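Local coordinates for fiber protein (Human adenovirus 16, PDB 3CNC), which forms the knob that ends the trimeric adenovirus fiber and probably attaches the virus to host cells by binding CD46, at residues Thr29-Ala34 with Asn112-Gln117; Ala38-Lys43 with Cys51-Val56; Glu155-Ser160 with Ile207-Phe212; Thr164-Lys169 with Trp191-Glu196. One frame throughout, in Å; residues are numbered along the deposited sequence.

Contact 1: residues Thr29-Ala34 with Asn112-Gln117; sequences TLWTGA and NFKDNQ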
# COMPACT_ATOMS: atom_id res chain seq x y z
N THR A 29 13.85 -10.91 -3.80
CA THR A 29 12.63 -11.32 -3.12
C THR A 29 12.93 -12.38 -2.08
O THR A 29 13.58 -13.38 -2.37
CB THR A 29 11.61 -11.92 -4.12
OG1 THR A 29 11.26 -10.94 -5.10
CG2 THR A 29 10.36 -12.37 -3.40
N LEU A 30 12.47 -12.13 -0.85
CA LEU A 30 12.65 -13.08 0.24
C LEU A 30 11.22 -13.49 0.62
O LEU A 30 10.42 -12.64 1.01
CB LEU A 30 13.35 -12.41 1.43
CG LEU A 30 13.72 -13.34 2.58
CD1 LEU A 30 14.72 -14.41 2.10
CD2 LEU A 30 14.33 -12.54 3.72
N TRP A 31 10.90 -14.78 0.49
CA TRP A 31 9.54 -15.22 0.78
C TRP A 31 9.38 -16.66 1.26
O TRP A 31 10.34 -17.41 1.39
CB TRP A 31 8.64 -15.00 -0.46
CG TRP A 31 8.92 -15.93 -1.63
CD1 TRP A 31 9.91 -16.89 -1.72
CD2 TRP A 31 8.15 -16.05 -2.82
NE1 TRP A 31 9.78 -17.59 -2.89
CE2 TRP A 31 8.71 -17.10 -3.59
CE3 TRP A 31 7.02 -15.37 -3.33
CZ2 TRP A 31 8.18 -17.50 -4.83
CZ3 TRP A 31 6.50 -15.77 -4.57
CH2 TRP A 31 7.08 -16.82 -5.30
N THR A 32 8.13 -17.03 1.53
CA THR A 32 7.77 -18.36 1.98
C THR A 32 7.39 -19.21 0.77
O THR A 32 7.05 -20.38 0.91
CB THR A 32 6.53 -18.31 2.87
OG1 THR A 32 5.48 -17.60 2.19
CG2 THR A 32 6.84 -17.64 4.18
N GLY A 33 7.45 -18.60 -0.41
CA GLY A 33 7.05 -19.29 -1.62
C GLY A 33 5.57 -18.96 -1.78
O GLY A 33 4.94 -18.52 -0.82
N ALA A 34 5.00 -19.12 -2.97
CA ALA A 34 3.57 -18.86 -3.10
C ALA A 34 2.89 -20.11 -2.53
O ALA A 34 3.50 -21.19 -2.48
CB ALA A 34 3.21 -18.68 -4.57
N ASN A 112 13.41 -17.97 1.93
CA ASN A 112 14.47 -18.08 0.95
C ASN A 112 14.11 -17.26 -0.28
O ASN A 112 13.06 -16.64 -0.32
CB ASN A 112 14.71 -19.55 0.59
CG ASN A 112 16.18 -19.82 0.29
OD1 ASN A 112 16.76 -19.23 -0.62
ND2 ASN A 112 16.77 -20.73 1.06
N PHE A 113 14.99 -17.25 -1.28
CA PHE A 113 14.75 -16.46 -2.48
C PHE A 113 13.68 -17.02 -3.39
O PHE A 113 13.24 -18.15 -3.23
CB PHE A 113 16.05 -16.30 -3.27
CG PHE A 113 17.12 -15.58 -2.50
CD1 PHE A 113 18.44 -16.02 -2.55
CD2 PHE A 113 16.81 -14.47 -1.72
CE1 PHE A 113 19.43 -15.37 -1.82
CE2 PHE A 113 17.79 -13.81 -0.99
CZ PHE A 113 19.10 -14.26 -1.04
N LYS A 114 13.27 -16.21 -4.35
CA LYS A 114 12.25 -16.62 -5.29
C LYS A 114 12.83 -17.47 -6.40
O LYS A 114 13.80 -17.09 -7.07
CB LYS A 114 11.57 -15.39 -5.90
CG LYS A 114 10.67 -15.71 -7.07
CD LYS A 114 10.00 -14.46 -7.58
CE LYS A 114 9.32 -14.68 -8.94
NZ LYS A 114 8.16 -15.62 -8.87
N ASP A 115 12.24 -18.64 -6.58
CA ASP A 115 12.62 -19.57 -7.63
C ASP A 115 11.27 -19.95 -8.23
O ASP A 115 10.68 -20.96 -7.88
CB ASP A 115 13.32 -20.80 -7.04
CG ASP A 115 14.00 -21.64 -8.10
OD1 ASP A 115 14.70 -22.61 -7.74
OD2 ASP A 115 13.84 -21.32 -9.30
N ASN A 116 10.78 -19.09 -9.12
CA ASN A 116 9.49 -19.28 -9.74
C ASN A 116 8.43 -19.14 -8.66
O ASN A 116 8.35 -18.10 -8.03
CB ASN A 116 9.43 -20.65 -10.42
CG ASN A 116 10.19 -20.66 -11.73
OD1 ASN A 116 10.75 -21.68 -12.13
ND2 ASN A 116 10.21 -19.51 -12.40
N GLN A 117 7.62 -20.17 -8.44
CA GLN A 117 6.59 -20.08 -7.40
C GLN A 117 7.06 -20.67 -6.08
O GLN A 117 6.31 -20.67 -5.10
CB GLN A 117 5.31 -20.78 -7.85
CG GLN A 117 4.67 -20.17 -9.07
CD GLN A 117 4.13 -18.78 -8.81
OE1 GLN A 117 4.59 -17.79 -9.40
NE2 GLN A 117 3.16 -18.68 -7.92
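Trp31 and Asn112 tie the two strands together by reciprocal backbone hydrogen bonds, Trp31 N to Asn112 O at 3.0 Å and almost straight (175°), Asn112 N to Trp31 O at 3.2 Å. A single further backbone bond follows where both segments have left their strands, Ala34 N to Gln117 O over 2.9 Å. Toward Thr29 the pairing frays: Lys114 N makes a weak bond to Thr29 O, which also receives a CA-H...O contact from Phe113 CA and lies in the plane of the Phe113 ring, at its edge.

Packing centres on the indole of Trp31. With CG held between the backbone N and the carbonyl carbon (chi1 71°), the ring lies between the Trp31-Asn112 pair and the Ala34-Gln117 bond. Gly33 CA sits 3.3 Å above one face of the Trp31 ring, toward its rim, while Thr29 CG2 and Lys114 CB lie over the opposite face, also toward the rim. Asn116 O meets the ring edge at Trp31 CZ2, 3.3 Å away.

Polar ends complete the contact. The Lys114 chain runs extended past the indole until a bend at chi4 (67°) brings NZ to Asn116 O, 2.6 Å away; NZ also forms a salt bridge with Asp219 of the second subunit. The indole NE1 is satisfied by Asn118 O.

In the six-stranded sheet, strand 29-31 lies between 112-115 and 51-60, with Leu30 hydrogen-bonded through its backbone to Leu57, and strand 112-115 continues the sheet to 118-119.

Contact 2: residues Ala38-Lys43 with Cys51-Val56; sequences ANCVIK and CKLTLV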
# COMPACT_ATOMS: atom_id res chain seq x y z
N ALA A 38 1.68 -26.00 5.56
CA ALA A 38 1.68 -25.52 6.94
C ALA A 38 3.14 -25.30 7.33
O ALA A 38 3.96 -26.22 7.27
CB ALA A 38 1.01 -26.54 7.86
N ASN A 39 3.46 -24.07 7.72
CA ASN A 39 4.84 -23.71 8.07
C ASN A 39 4.89 -22.80 9.28
O ASN A 39 5.96 -22.36 9.69
CB ASN A 39 5.47 -22.97 6.87
CG ASN A 39 4.70 -21.68 6.51
OD1 ASN A 39 3.70 -21.34 7.14
ND2 ASN A 39 5.18 -20.95 5.49
N CYS A 40 3.74 -22.53 9.88
CA CYS A 40 3.68 -21.59 10.98
C CYS A 40 2.87 -22.05 12.20
O CYS A 40 1.83 -22.70 12.05
CB CYS A 40 3.13 -20.28 10.41
SG CYS A 40 3.12 -18.84 11.47
N VAL A 41 3.34 -21.71 13.39
CA VAL A 41 2.66 -22.07 14.63
C VAL A 41 2.00 -20.87 15.30
O VAL A 41 2.67 -19.92 15.72
CB VAL A 41 3.63 -22.71 15.65
CG1 VAL A 41 2.88 -23.10 16.91
CG2 VAL A 41 4.30 -23.94 15.04
N ILE A 42 0.68 -20.93 15.43
CA ILE A 42 -0.09 -19.86 16.03
C ILE A 42 -0.56 -20.20 17.45
O ILE A 42 -0.79 -19.29 18.26
CB ILE A 42 -1.32 -19.49 15.14
CG1 ILE A 42 -1.02 -18.22 14.36
CG2 ILE A 42 -2.56 -19.27 15.98
CD1 ILE A 42 0.23 -18.30 13.53
N LYS A 43 -0.69 -21.49 17.75
CA LYS A 43 -1.15 -21.90 19.07
C LYS A 43 -0.04 -21.85 20.12
O LYS A 43 1.07 -22.34 19.90
CB LYS A 43 -1.73 -23.32 19.04
CG LYS A 43 -2.36 -23.73 20.37
CD LYS A 43 -2.75 -25.19 20.40
CE LYS A 43 -3.24 -25.59 21.79
NZ LYS A 43 -3.46 -27.06 21.90
N CYS A 51 -0.81 -23.80 10.77
CA CYS A 51 -1.36 -22.88 9.78
C CYS A 51 -0.32 -22.51 8.71
O CYS A 51 0.88 -22.73 8.88
CB CYS A 51 -1.90 -21.61 10.44
SG CYS A 51 -0.67 -20.56 11.20
N LYS A 52 -0.80 -21.97 7.59
CA LYS A 52 0.05 -21.60 6.48
C LYS A 52 0.28 -20.09 6.41
O LYS A 52 -0.66 -19.32 6.29
CB LYS A 52 -0.57 -22.08 5.17
CG LYS A 52 -0.81 -23.57 5.12
CD LYS A 52 -1.80 -23.94 4.03
CE LYS A 52 -2.02 -25.45 3.98
NZ LYS A 52 -3.11 -25.82 3.03
N LEU A 53 1.55 -19.69 6.51
CA LEU A 53 1.93 -18.29 6.47
C LEU A 53 2.55 -17.92 5.13
O LEU A 53 3.54 -18.52 4.71
CB LEU A 53 2.95 -17.97 7.56
CG LEU A 53 3.59 -16.58 7.43
CD1 LEU A 53 2.58 -15.51 7.81
CD2 LEU A 53 4.81 -16.49 8.33
N THR A 54 1.95 -16.95 4.44
CA THR A 54 2.50 -16.49 3.17
C THR A 54 3.07 -15.10 3.44
O THR A 54 2.36 -14.19 3.85
CB THR A 54 1.45 -16.40 2.08
OG1 THR A 54 0.89 -17.69 1.85
CG2 THR A 54 2.08 -15.91 0.77
N LEU A 55 4.37 -14.95 3.23
CA LEU A 55 4.99 -13.67 3.47
C LEU A 55 5.96 -13.39 2.34
O LEU A 55 6.81 -14.22 2.02
CB LEU A 55 5.75 -13.68 4.80
CG LEU A 55 6.53 -12.40 5.14
CD1 LEU A 55 5.56 -11.29 5.49
CD2 LEU A 55 7.50 -12.66 6.32
N VAL A 56 5.82 -12.22 1.72
CA VAL A 56 6.72 -11.84 0.64
C VAL A 56 7.39 -10.51 0.97
O VAL A 56 6.71 -9.51 1.23
CB VAL A 56 5.97 -11.68 -0.68
CG1 VAL A 56 6.97 -11.71 -1.84
CG2 VAL A 56 4.91 -12.76 -0.81
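Cys51 O accepts two backbone N-H groups in succession, from Asn39 N at 3.1 Å and from Cys40 N at 3.0 Å, a bonding pattern like that of a classic beta bulge, here where a loop of the knob's beta sandwich runs against strand 51-60. The tight part lies beside Leu53. Asn39, turned by its chi1 of 60°, uses its side-chain amide as a substitute for a strand's peptide group: OD1 accepts from Leu53 N at 2.8 Å, and ND2 donates to Leu53 O at 3.0 Å, in the amide plane and onto a lone pair of the carbonyl. Two bonds thus fix the rotation of the amide. Next to it, Cys40 CB rests on Leu53 CB.

Toward solvent the contact is looser: Ala38 merely lies along the base of Lys52, whose CG is 3.5 Å from Ala38 N before the extended chain leads its ammonium away. At the Cys51 end, Cys51 N returns only a weak bond to Cys40 O, while Ile42 CD1 presses against Cys51 SG at 3.4 Å; Cys40 and Ile42 also touch Val90 of strand 85-94. Despite their proximity, the two cysteines are not joined by a disulfide: Cys40 SG stands 4.2 Å from Cys51 SG.

Contact 3: residues Glu155-Ser160 with Ile207-Phe212; sequences ECYYKS and ITSPFF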
# COMPACT_ATOMS: atom_id res chain seq x y z
N GLU A 155 -5.06 -2.63 8.08
CA GLU A 155 -6.23 -3.48 8.14
C GLU A 155 -6.41 -4.46 6.98
O GLU A 155 -6.01 -4.19 5.85
CB GLU A 155 -7.45 -2.57 8.22
CG GLU A 155 -8.63 -3.18 8.92
CD GLU A 155 -9.61 -2.12 9.35
OE1 GLU A 155 -10.32 -1.57 8.48
OE2 GLU A 155 -9.65 -1.83 10.57
N CYS A 156 -7.00 -5.61 7.29
CA CYS A 156 -7.31 -6.62 6.27
C CYS A 156 -8.66 -7.23 6.64
O CYS A 156 -9.36 -6.69 7.50
CB CYS A 156 -6.20 -7.68 6.14
SG CYS A 156 -5.86 -8.74 7.54
N TYR A 157 -9.04 -8.34 6.01
CA TYR A 157 -10.36 -8.90 6.30
C TYR A 157 -10.53 -10.40 6.34
O TYR A 157 -9.72 -11.17 5.82
CB TYR A 157 -11.40 -8.34 5.31
CG TYR A 157 -11.47 -6.84 5.30
CD1 TYR A 157 -10.51 -6.08 4.64
CD2 TYR A 157 -12.46 -6.18 6.02
CE1 TYR A 157 -10.52 -4.69 4.71
CE2 TYR A 157 -12.48 -4.79 6.10
CZ TYR A 157 -11.50 -4.05 5.45
OH TYR A 157 -11.52 -2.68 5.54
N TYR A 158 -11.63 -10.80 6.97
CA TYR A 158 -12.00 -12.20 7.05
C TYR A 158 -13.40 -12.28 6.45
O TYR A 158 -14.29 -11.54 6.86
CB TYR A 158 -12.04 -12.69 8.49
CG TYR A 158 -12.63 -14.07 8.59
CD1 TYR A 158 -11.91 -15.18 8.16
CD2 TYR A 158 -13.92 -14.27 9.07
CE1 TYR A 158 -12.46 -16.45 8.19
CE2 TYR A 158 -14.49 -15.54 9.11
CZ TYR A 158 -13.75 -16.62 8.67
OH TYR A 158 -14.30 -17.87 8.71
N LYS A 159 -13.58 -13.15 5.47
CA LYS A 159 -14.88 -13.32 4.83
C LYS A 159 -15.55 -14.55 5.43
O LYS A 159 -15.08 -15.68 5.24
CB LYS A 159 -14.71 -13.51 3.32
CG LYS A 159 -16.01 -13.53 2.52
CD LYS A 159 -15.74 -13.94 1.08
CE LYS A 159 -17.02 -14.03 0.26
NZ LYS A 159 -16.78 -14.75 -1.02
N SER A 160 -16.65 -14.35 6.15
CA SER A 160 -17.35 -15.46 6.78
C SER A 160 -18.15 -16.30 5.80
O SER A 160 -18.35 -15.92 4.64
CB SER A 160 -18.28 -14.97 7.89
OG SER A 160 -19.49 -14.47 7.36
N ILE A 207 -8.92 -17.51 6.97
CA ILE A 207 -8.23 -16.82 5.89
C ILE A 207 -8.19 -15.31 6.14
O ILE A 207 -9.25 -14.67 6.23
CB ILE A 207 -8.93 -17.06 4.52
CG1 ILE A 207 -8.96 -18.56 4.21
CG2 ILE A 207 -8.20 -16.29 3.40
CD1 ILE A 207 -9.75 -18.90 2.94
N THR A 208 -7.00 -14.75 6.27
CA THR A 208 -6.87 -13.29 6.44
C THR A 208 -6.56 -12.79 5.04
O THR A 208 -5.72 -13.36 4.35
CB THR A 208 -5.71 -12.88 7.41
OG1 THR A 208 -4.46 -13.34 6.89
CG2 THR A 208 -5.93 -13.49 8.81
N SER A 209 -7.27 -11.76 4.58
CA SER A 209 -7.00 -11.26 3.25
C SER A 209 -5.65 -10.53 3.26
O SER A 209 -5.16 -10.11 4.31
CB SER A 209 -8.13 -10.35 2.76
OG SER A 209 -8.25 -9.18 3.55
N PRO A 210 -5.03 -10.41 2.08
CA PRO A 210 -3.74 -9.75 1.87
C PRO A 210 -3.52 -8.43 2.60
O PRO A 210 -4.31 -7.50 2.46
CB PRO A 210 -3.69 -9.58 0.35
CG PRO A 210 -4.36 -10.84 -0.13
CD PRO A 210 -5.57 -10.92 0.80
N PHE A 211 -2.46 -8.36 3.38
CA PHE A 211 -2.12 -7.12 4.06
C PHE A 211 -0.85 -6.56 3.40
O PHE A 211 0.13 -7.29 3.21
CB PHE A 211 -1.87 -7.35 5.55
CG PHE A 211 -1.45 -6.10 6.28
CD1 PHE A 211 -2.33 -5.02 6.39
CD2 PHE A 211 -0.17 -5.97 6.80
CE1 PHE A 211 -1.93 -3.84 7.00
CE2 PHE A 211 0.25 -4.79 7.42
CZ PHE A 211 -0.63 -3.72 7.52
N PHE A 212 -0.87 -5.28 3.03
CA PHE A 212 0.29 -4.64 2.37
C PHE A 212 0.95 -3.63 3.30
O PHE A 212 0.27 -2.94 4.07
CB PHE A 212 -0.15 -3.93 1.09
CG PHE A 212 -1.10 -4.73 0.24
CD1 PHE A 212 -2.36 -4.22 -0.08
CD2 PHE A 212 -0.75 -5.99 -0.24
CE1 PHE A 212 -3.26 -4.97 -0.85
CE2 PHE A 212 -1.63 -6.75 -1.01
CZ PHE A 212 -2.89 -6.24 -1.31
O HOH W 1 -11.26 -14.30 4.40
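Ser209 and Cys156 share a first torsion near 64°, which places OG and SG each between its own backbone N and carbonyl carbon. In Ser209 this aims the hydroxyl at the opposing chain, where OG accepts from Tyr157 N at 2.7 Å. The serine's own backbone N donates to Tyr157 O at 2.8 Å, so one residue grips both polar backbone atoms of Tyr157, with a hydroxyl doing the work that a carbonyl would do in a regular strand pair. The same OG lies at the edge of the Tyr157 ring, in its plane.

Around this clasp the fit is close: Cys156 CB sits 3.2 Å from Ser209 O, and Cys156 SG faces Thr208 CB at 4.1 Å. Tyr158 turns a ring edge to the other segment, its CD1 3.3 Å from Ile207 O, while its hydroxyl is hydrogen-bonded to Glu200. Beyond it the chains no longer pair directly, and a water bridges Lys159 N and Ile207 O.

Tyr153 of the second subunit packs on Ser209. The two segments run nearly antiparallel, joining outermost strand 151-159 of the four-stranded sheet to the approach to strand 211-216, outermost in the six-stranded one: a seam along the side of a beta sandwich.

Contact 4: residues Thr164-Lys169 with Trp191-Glu196; sequences TLFPLK and WSLNAE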
# COMPACT_ATOMS: atom_id res chain seq x y z
N THR A 164 -20.17 -12.22 4.92
CA THR A 164 -19.92 -10.94 5.58
C THR A 164 -18.43 -10.70 5.83
O THR A 164 -17.68 -11.63 6.14
CB THR A 164 -20.68 -10.84 6.93
OG1 THR A 164 -20.44 -12.02 7.71
CG2 THR A 164 -22.18 -10.68 6.69
N LEU A 165 -18.02 -9.45 5.67
CA LEU A 165 -16.62 -9.07 5.86
C LEU A 165 -16.34 -8.53 7.25
O LEU A 165 -16.89 -7.49 7.65
CB LEU A 165 -16.22 -8.02 4.83
CG LEU A 165 -16.20 -8.44 3.37
CD1 LEU A 165 -15.88 -7.22 2.50
CD2 LEU A 165 -15.16 -9.54 3.16
N PHE A 166 -15.49 -9.23 7.99
CA PHE A 166 -15.13 -8.77 9.32
C PHE A 166 -13.75 -8.12 9.25
O PHE A 166 -12.78 -8.73 8.82
CB PHE A 166 -15.10 -9.94 10.31
CG PHE A 166 -16.46 -10.51 10.61
CD1 PHE A 166 -17.11 -11.32 9.68
CD2 PHE A 166 -17.10 -10.22 11.81
CE1 PHE A 166 -18.37 -11.84 9.94
CE2 PHE A 166 -18.37 -10.73 12.08
CZ PHE A 166 -19.01 -11.55 11.14
N PRO A 167 -13.66 -6.85 9.67
CA PRO A 167 -12.40 -6.11 9.65
C PRO A 167 -11.41 -6.64 10.70
O PRO A 167 -11.79 -6.89 11.84
CB PRO A 167 -12.84 -4.69 9.94
CG PRO A 167 -13.99 -4.90 10.89
CD PRO A 167 -14.75 -6.01 10.20
N LEU A 168 -10.16 -6.80 10.29
CA LEU A 168 -9.11 -7.27 11.18
C LEU A 168 -8.06 -6.17 11.33
O LEU A 168 -7.45 -5.74 10.35
CB LEU A 168 -8.44 -8.53 10.62
CG LEU A 168 -9.33 -9.74 10.33
CD1 LEU A 168 -8.53 -10.77 9.56
CD2 LEU A 168 -9.84 -10.36 11.65
N LYS A 169 -7.86 -5.69 12.55
CA LYS A 169 -6.87 -4.66 12.81
C LYS A 169 -5.51 -5.33 12.89
O LYS A 169 -5.29 -6.25 13.68
CB LYS A 169 -7.22 -3.91 14.10
CG LYS A 169 -8.51 -3.12 13.97
CD LYS A 169 -8.94 -2.43 15.25
CE LYS A 169 -10.23 -1.64 15.02
NZ LYS A 169 -10.76 -1.03 16.27
N TRP A 191 -3.20 -9.83 14.24
CA TRP A 191 -4.49 -9.51 13.64
C TRP A 191 -5.49 -9.48 14.77
O TRP A 191 -5.49 -10.37 15.61
CB TRP A 191 -4.92 -10.60 12.65
CG TRP A 191 -4.08 -10.69 11.42
CD1 TRP A 191 -4.42 -10.27 10.18
CD2 TRP A 191 -2.80 -11.32 11.31
NE1 TRP A 191 -3.43 -10.61 9.28
CE2 TRP A 191 -2.43 -11.25 9.95
CE3 TRP A 191 -1.93 -11.94 12.22
CZ2 TRP A 191 -1.22 -11.78 9.47
CZ3 TRP A 191 -0.72 -12.47 11.75
CH2 TRP A 191 -0.38 -12.39 10.38
N SER A 192 -6.35 -8.48 14.80
CA SER A 192 -7.32 -8.39 15.87
C SER A 192 -8.77 -8.36 15.41
O SER A 192 -9.17 -7.50 14.63
CB SER A 192 -7.03 -7.15 16.72
OG SER A 192 -7.98 -7.02 17.75
N LEU A 193 -9.54 -9.32 15.91
CA LEU A 193 -10.96 -9.42 15.61
C LEU A 193 -11.72 -8.99 16.84
O LEU A 193 -11.62 -9.62 17.89
CB LEU A 193 -11.34 -10.87 15.28
CG LEU A 193 -12.85 -11.14 15.13
CD1 LEU A 193 -13.39 -10.36 13.94
CD2 LEU A 193 -13.10 -12.64 14.95
N ASN A 194 -12.48 -7.90 16.73
CA ASN A 194 -13.26 -7.40 17.85
C ASN A 194 -14.66 -7.01 17.34
O ASN A 194 -14.96 -5.83 17.15
CB ASN A 194 -12.57 -6.19 18.48
CG ASN A 194 -13.31 -5.67 19.71
OD1 ASN A 194 -13.60 -6.44 20.63
ND2 ASN A 194 -13.61 -4.38 19.72
N ALA A 195 -15.51 -8.00 17.14
CA ALA A 195 -16.84 -7.75 16.62
C ALA A 195 -17.99 -8.01 17.59
O ALA A 195 -17.79 -8.53 18.69
CB ALA A 195 -17.04 -8.55 15.36
N GLU A 196 -19.19 -7.64 17.16
CA GLU A 196 -20.40 -7.82 17.94
C GLU A 196 -20.60 -9.29 18.25
O GLU A 196 -20.70 -9.69 19.41
CB GLU A 196 -21.61 -7.30 17.16
CG GLU A 196 -21.65 -5.79 17.00
CD GLU A 196 -22.08 -5.08 18.27
OE1 GLU A 196 -21.46 -5.33 19.33
OE2 GLU A 196 -23.02 -4.27 18.20
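The short strands 165-169 and 191-194, their directions 135° apart, are paired through Lys169 and Ser192, an antiparallel hydrogen-bonded pair with Lys169 N to Ser192 O at 3.1 Å and Ser192 N to Lys169 O at 2.7 Å, and the chains splay toward Phe166 and Ala195. Each acceptor also takes a CA-H...O contact, Ser192 O from Leu168 CA and Lys169 O from Trp191 CA, which adds to the grip at the paired end.

Side chains divide between the two faces. On one, Leu168 spreads its two methyls over two partners: CG stands anti to its carbonyl carbon (chi1 -58°), with CD1 meeting Trp191 CD1 at 4.2 Å and CD2 meeting Leu193 CB at 4.0 Å. Leu193 in turn sends CD1 to Phe166 CB, also 4.0 Å away. Where the backbones have separated, contact is kept by side chains alone, the edge of the Phe166 ring receiving Ala195 CB in its plane, 3.9 Å from Phe166 CD2. On the other face, Lys169 and Ser192 touch through their CB atoms, and the extended lysine chain then carries its charged end away.

Trp191 continues inward to Ile68 and Leu70 of the facing sheet and to Cys156, so the part of this face formed by Trp191, Leu168 and Leu193 belongs to the interior, while Phe166 and Ala195 lie nearer its margin. The arrangement is that of the open end of a beta hairpin, strands 165-174 and 185-194, which form the two central strands of the four-stranded sheet in the beta sandwich of the adenovirus knob.

How the contacts relate
From the N terminus, contact 1 opens first and closes a loop of 77 residues when 112-117 comes back to 29-34. Contact 2 opens and closes within that loop, spanning only seven residues, and the two touch because strands 29-31 and 51-60 are neighbours in the six-stranded sheet. The second half of the chain repeats the scheme: contact 3 spans 46 residues and encloses contact 4, and strands 151-159 and 165-174 bond side by side between them. The two pairs follow in series without crossing. Contact 4 belongs to the four-stranded sheet, and contact 3 links it to the six-stranded one. Contacts 1 and 3 also face the second subunit.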